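PDB 4NAX: glutathione S-transferase, N-terminal domain protein, which probably acts as a glutathione-dependent transferase of the GST superfamily and binds one glutathione disulfide per subunit. Local coordinates for residues 148-151 and 152-156. Residues are numbered along the deposited sequence; the frame is centred on the assembly and turned at random.
Sequences RPRD and RYVNE. With GDS (oxidized glutathione disulfide), chain F; FMT (formic acid), chain E.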
loop_
_atom_site.group_PDB
_atom_site.type_symbol
_atom_site.label_atom_id
_atom_site.label_comp_id
_atom_site.label_asym_id
_atom_site.label_seq_id
_atom_site.Cartn_x
_atom_site.Cartn_y
_atom_site.Cartn_z
ATOM N N ARG A 148 20.077 -5.421 -16.118
ATOM C CA ARG A 148 19.536 -4.083 -15.919
ATOM C C ARG A 148 18.238 -4.102 -15.079
ATOM O O ARG A 148 18.099 -3.290 -14.167
ATOM C CB ARG A 148 19.339 -3.333 -17.232
ATOM C CG ARG A 148 20.668 -2.937 -17.848
ATOM C CD ARG A 148 20.522 -2.337 -19.236
ATOM N NE ARG A 148 19.953 -3.310 -20.167
ATOM C CZ ARG A 148 19.734 -3.092 -21.460
ATOM N NH1 ARG A 148 20.004 -1.910 -22.008
ATOM N NH2 ARG A 148 19.224 -4.067 -22.202
ATOM N N PRO A 149 17.318 -5.061 -15.321
ATOM C CA PRO A 149 16.144 -5.127 -14.441
ATOM C C PRO A 149 16.508 -5.413 -12.974
ATOM O O PRO A 149 16.050 -4.711 -12.067
ATOM C CB PRO A 149 15.299 -6.257 -15.071
ATOM C CG PRO A 149 15.717 -6.239 -16.502
ATOM C CD PRO A 149 17.183 -5.971 -16.471
ATOM N N ARG A 150 17.334 -6.425 -12.737
ATOM C CA ARG A 150 17.782 -6.739 -11.394
ATOM C C ARG A 150 18.339 -5.479 -10.727
ATOM O O ARG A 150 17.992 -5.137 -9.586
ATOM C CB ARG A 150 18.866 -7.813 -11.400
ATOM C CG ARG A 150 19.371 -8.170 -10.004
ATOM C CD ARG A 150 20.696 -8.913 -10.012
ATOM N NE ARG A 150 21.777 -8.045 -10.479
ATOM C CZ ARG A 150 22.981 -8.473 -10.851
ATOM N NH1 ARG A 150 23.275 -9.768 -10.853
ATOM N NH2 ARG A 150 23.889 -7.602 -11.264
ATOM N N ASP A 151 19.230 -4.805 -11.437
ATOM C CA ASP A 151 19.917 -3.661 -10.861
ATOM C C ASP A 151 18.946 -2.509 -10.546
ATOM O O ASP A 151 19.088 -1.820 -9.519
ATOM C CB ASP A 151 21.044 -3.222 -11.789
ATOM C CG ASP A 151 22.221 -4.226 -11.838
ATOM O OD1 ASP A 151 22.292 -5.191 -11.045
ATOM O OD2 ASP A 151 23.101 -4.007 -12.695
ATOM N N ARG A 152 17.932 -2.329 -11.377
ATOM C CA ARG A 152 16.876 -1.341 -11.107
ATOM C C ARG A 152 16.256 -1.589 -9.739
ATOM O O ARG A 152 16.116 -0.674 -8.923
ATOM C CB ARG A 152 15.803 -1.394 -12.203
ATOM C CG ARG A 152 14.526 -0.612 -11.937
ATOM C CD ARG A 152 13.585 -0.650 -13.139
ATOM N NE ARG A 152 12.286 -0.023 -12.906
ATOM C CZ ARG A 152 12.027 1.285 -12.928
ATOM N NH1 ARG A 152 12.987 2.179 -13.179
ATOM N NH2 ARG A 152 10.779 1.710 -12.704
ATOM N N TYR A 153 15.863 -2.830 -9.479
ATOM C CA TYR A 153 15.162 -3.166 -8.237
ATOM C C TYR A 153 16.097 -3.250 -7.022
ATOM O O TYR A 153 15.725 -2.847 -5.912
ATOM C CB TYR A 153 14.252 -4.405 -8.426
ATOM C CG TYR A 153 13.230 -4.095 -9.505
ATOM C CD1 TYR A 153 12.281 -3.114 -9.308
ATOM C CD2 TYR A 153 13.282 -4.698 -10.737
ATOM C CE1 TYR A 153 11.399 -2.750 -10.295
ATOM C CE2 TYR A 153 12.409 -4.334 -11.743
ATOM C CZ TYR A 153 11.474 -3.360 -11.524
ATOM O OH TYR A 153 10.650 -2.996 -12.561
ATOM N N VAL A 154 17.332 -3.686 -7.241
ATOM C CA VAL A 154 18.338 -3.654 -6.187
ATOM C C VAL A 154 18.635 -2.206 -5.772
ATOM O O VAL A 154 18.666 -1.872 -4.587
ATOM C CB VAL A 154 19.630 -4.370 -6.620
ATOM C CG1 VAL A 154 20.786 -4.091 -5.668
ATOM C CG2 VAL A 154 19.346 -5.856 -6.717
ATOM N N ASN A 155 18.888 -1.337 -6.749
ATOM C CA ASN A 155 19.189 0.049 -6.458
ATOM C C ASN A 155 18.021 0.729 -5.765
ATOM O O ASN A 155 18.211 1.497 -4.821
ATOM C CB ASN A 155 19.602 0.778 -7.728
ATOM C CG ASN A 155 21.009 0.396 -8.171
ATOM O OD1 ASN A 155 21.859 0.047 -7.348
ATOM N ND2 ASN A 155 21.255 0.427 -9.478
ATOM N N GLU A 156 16.799 0.440 -6.206
ATOM C CA GLU A 156 15.633 1.024 -5.547
ATOM C C GLU A 156 15.475 0.504 -4.122
ATOM O O GLU A 156 15.135 1.263 -3.207
ATOM C CB GLU A 156 14.379 0.801 -6.375
ATOM C CG GLU A 156 13.100 1.272 -5.726
ATOM C CD GLU A 156 13.045 2.756 -5.408
ATOM O OE1 GLU A 156 13.934 3.547 -5.824
ATOM O OE2 GLU A 156 12.103 3.135 -4.685
HETATM N N1 GDS F . 3.594 5.407 -2.755
HETATM C CA1 GDS F . 3.823 6.802 -3.149
HETATM C C1 GDS F . 2.525 7.553 -3.025
HETATM O OE1 GDS F . 2.541 8.765 -2.719
HETATM O OE2 GDS F . 1.464 6.934 -3.225
HETATM C CB1 GDS F . 4.323 6.863 -4.603
HETATM C CG1 GDS F . 4.685 8.282 -4.995
HETATM C CD1 GDS F . 5.408 8.363 -6.321
HETATM O O1 GDS F . 5.689 7.359 -6.976
HETATM N N2 GDS F . 5.703 9.602 -6.714
HETATM C CA2 GDS F . 6.453 9.888 -7.937
HETATM C C2 GDS F . 7.725 10.629 -7.603
HETATM O O2 GDS F . 7.675 11.602 -6.850
HETATM C CB2 GDS F . 5.610 10.725 -8.898
HETATM S SG2 GDS F . 4.066 9.982 -9.396
HETATM N N3 GDS F . 8.845 10.226 -8.192
HETATM C CA3 GDS F . 10.105 10.943 -8.003
HETATM C C3 GDS F . 11.313 10.074 -8.123
HETATM O OE3 GDS F . 11.163 8.839 -8.337
HETATM O OE4 GDS F . 12.425 10.642 -8.008
HETATM N N4 GDS F . 4.935 5.261 -8.915
HETATM C CA4 GDS F . 4.598 3.935 -8.422
HETATM C C4 GDS F . 3.488 3.898 -7.392
HETATM O OE5 GDS F . 2.629 4.795 -7.420
HETATM O OE6 GDS F . 3.465 2.924 -6.611
HETATM C C5 GDS F . 5.349 5.474 -10.159
HETATM O O5 GDS F . 5.454 4.573 -10.983
HETATM C CA5 GDS F . 5.648 6.904 -10.528
HETATM N N5 GDS F . 6.797 6.991 -11.409
HETATM C CB5 GDS F . 4.418 7.515 -11.217
HETATM S SG5 GDS F . 4.510 9.294 -11.433
HETATM C CA6 GDS F . 10.816 6.311 -10.861
HETATM C C6 GDS F . 11.095 5.211 -11.863
HETATM O OE7 GDS F . 12.273 4.953 -12.200
HETATM O OE8 GDS F . 10.125 4.577 -12.337
HETATM N N6 GDS F . 12.010 6.623 -10.092
HETATM C CB6 GDS F . 10.422 7.607 -11.569
HETATM C CG6 GDS F . 9.008 7.596 -12.128
HETATM C CD6 GDS F . 7.967 7.490 -11.027
HETATM O O6 GDS F . 8.184 7.863 -9.871
HETATM C C FMT E . 21.134 -12.500 -10.001
HETATM O O1 FMT E . 21.501 -12.055 -11.076
HETATM O O2 FMT E . 21.572 -11.883 -8.908
#
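Arg150 runs its aliphatic stem alongside Val154, one helical turn further on, its CG 4.0 Å from CG2 of the valine. Both side chains point the same way, and the CG2 methyl touches the stem while the charged end lies further out, so the apolar part of the arginine suits a valine neighbour. Beyond the stem the chain bends (chi3 67°) and turns its guanidinium back on the neighbouring Asp151, gripping it side-on: OD1 sits in the guanidinium plane and takes both NE and NH2. The salt-bridging NH2 is 2.9 Å from OD1 and comes in on its syn lone pair, NE on the same side but tilted out of the carboxylate plane. The remaining nitrogen, NH1, bonds a formic acid, probably from the crystallisation liquor, which His137 and Lys147 also hold. A leucine in place of Arg150 would probably leave the Asp151 carboxylate without its charged mate, with neither of the two N–H groups that OD1 now accepts.

These residues form the first turns of helix 148-168 in the all-helical C-terminal domain of the GST fold. Consecutive i to i+4 backbone bonds build the turns, as from Val154 N to Arg150 O at 2.8 Å. Pro149 suits the first turn, where a backbone N–H is not needed, and its carbonyl O accepts from Tyr153 N at 3.2 Å and also lies 3.1 Å from Tyr153 CD2.

Arg152 heads for the dimer interface. CG stands over the centre of the Tyr153 ring, and the chain, extended from CG to NE, carries two nitrogens to one carboxylate of the glutathione disulfide: NH1 to OE7 and NH2 to OE8, each 3.0 Å, the second bond nearly straight at 168°. Gln132 of the second subunit accepts from both Arg152 NH2 and the Tyr153 hydroxyl, while Asn30 and Ser90 of that subunit bind the same disulfide.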